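Local atomic coordinates of phospho-2-dehydro-3-deoxyheptonate aldolase/chorismate mutase (Thermus thermophilus, PDB entry 2D8D), a protein that probably converts chorismate to prephenate through its mutase domain, the part modelled here, and makes 3-deoxy-7-phosphoheptulonate through its aldolase domain. Residues R17-L20 with R21-E25. Sequence-based numbering, arbitrary orientation.
Sequences REIL and RLLSE
S24 meets L20 twice, once through its backbone N and once through its hydroxyl, within the long first helix, 4-40, of the all-helical type II chorismate mutase fold. Like R21, L22 and L23, it gives its backbone N to the carbonyl four residues back, the i to i+4 bond of an alpha-helix. Serine's short hydroxyl makes the second bond possible by folding back on the preceding turn: with OG beside the backbone N (chi1 -64°), it donates to L20 O at 2.9 Å. The carbonyl thus accepts two bonds, and the buried hydroxyl spends its proton mainly within the helix; any share taken by G63 O of the second subunit is weak. I19 and L23, one turn apart, lie side by side, and I19 CG2 touches L23 CD1 at 3.8 Å. These branched apolar chains suit a buried stripe; I19 also packs on F74 of the second subunit. The long aliphatic chain of R21 bends at chi3 (71°), so its flat head covers L22 CD2, 3.1 Å from the plane and offset toward the rim, while NH1 still forms a salt bridge with E25 OE1 at 3.4 Å, its hydrogen bond weak. E18 OE2 forms a salt bridge with R14, and R17 reaches the second subunit, pairing NE with its E60 in a salt bridge and making a cation-pi contact with its Y56. At L20 O the two donors of S24 approach from opposite faces of the carbonyl plane, N tilted 28° from it.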
# COMPACT_ATOMS: atom_id res chain seq x y z
N ARG B 17 -9.31 -3.33 2.08
CA ARG B 17 -9.57 -4.31 1.03
C ARG B 17 -9.21 -3.76 -0.34
O ARG B 17 -8.69 -4.48 -1.19
CB ARG B 17 -11.03 -4.77 1.09
CG ARG B 17 -11.27 -5.72 2.26
CD ARG B 17 -12.70 -6.24 2.32
NE ARG B 17 -12.81 -7.34 3.28
CZ ARG B 17 -13.46 -7.29 4.44
NH1 ARG B 17 -14.08 -6.18 4.82
NH2 ARG B 17 -13.47 -8.35 5.23
N GLU B 18 -9.47 -2.47 -0.57
CA GLU B 18 -9.11 -1.86 -1.84
C GLU B 18 -7.59 -1.82 -2.00
O GLU B 18 -7.07 -2.06 -3.08
CB GLU B 18 -9.69 -0.45 -1.94
CG GLU B 18 -11.19 -0.39 -2.12
CD GLU B 18 -11.71 1.03 -2.32
OE1 GLU B 18 -11.12 1.75 -3.15
OE2 GLU B 18 -12.70 1.40 -1.66
N ILE B 19 -6.89 -1.51 -0.92
CA ILE B 19 -5.43 -1.48 -0.97
C ILE B 19 -4.90 -2.88 -1.29
O ILE B 19 -3.97 -3.03 -2.08
CB ILE B 19 -4.83 -0.94 0.36
CG1 ILE B 19 -5.17 0.55 0.51
CG2 ILE B 19 -3.32 -1.14 0.38
CD1 ILE B 19 -4.84 1.12 1.87
N LEU B 20 -5.49 -3.90 -0.68
CA LEU B 20 -5.06 -5.27 -0.95
C LEU B 20 -5.26 -5.60 -2.43
O LEU B 20 -4.40 -6.21 -3.07
CB LEU B 20 -5.84 -6.27 -0.09
CG LEU B 20 -5.60 -7.76 -0.37
CD1 LEU B 20 -4.14 -8.13 -0.15
CD2 LEU B 20 -6.51 -8.58 0.53
N ARG B 21 -6.40 -5.19 -2.98
CA ARG B 21 -6.69 -5.44 -4.39
C ARG B 21 -5.69 -4.72 -5.29
O ARG B 21 -5.19 -5.29 -6.25
CB ARG B 21 -8.11 -4.98 -4.73
CG ARG B 21 -8.54 -5.35 -6.14
CD ARG B 21 -9.95 -4.85 -6.45
NE ARG B 21 -10.00 -3.39 -6.59
CZ ARG B 21 -9.41 -2.72 -7.58
NH1 ARG B 21 -8.72 -3.36 -8.51
NH2 ARG B 21 -9.51 -1.40 -7.63
N LEU B 22 -5.40 -3.46 -4.97
CA LEU B 22 -4.47 -2.67 -5.76
C LEU B 22 -3.04 -3.19 -5.66
O LEU B 22 -2.31 -3.21 -6.65
CB LEU B 22 -4.53 -1.19 -5.35
CG LEU B 22 -5.64 -0.38 -6.02
CD1 LEU B 22 -5.34 -0.23 -7.50
CD2 LEU B 22 -6.99 -1.06 -5.82
N LEU B 23 -2.63 -3.59 -4.46
CA LEU B 23 -1.30 -4.14 -4.29
C LEU B 23 -1.17 -5.42 -5.11
O LEU B 23 -0.14 -5.65 -5.75
CB LEU B 23 -1.04 -4.47 -2.82
CG LEU B 23 -0.76 -3.30 -1.87
CD1 LEU B 23 -0.69 -3.82 -0.45
CD2 LEU B 23 0.55 -2.61 -2.26
N SER B 24 -2.22 -6.24 -5.10
CA SER B 24 -2.19 -7.49 -5.84
C SER B 24 -2.15 -7.23 -7.34
O SER B 24 -1.46 -7.93 -8.08
CB SER B 24 -3.41 -8.35 -5.47
OG SER B 24 -3.35 -8.73 -4.10
N GLU B 25 -2.88 -6.21 -7.79
CA GLU B 25 -2.88 -5.85 -9.20
C GLU B 25 -1.48 -5.40 -9.59
O GLU B 25 -0.97 -5.77 -10.65
CB GLU B 25 -3.88 -4.72 -9.46
CG GLU B 25 -4.06 -4.42 -10.94
CD GLU B 25 -5.04 -3.29 -11.18
OE1 GLU B 25 -5.84 -2.99 -10.27
OE2 GLU B 25 -5.03 -2.73 -12.30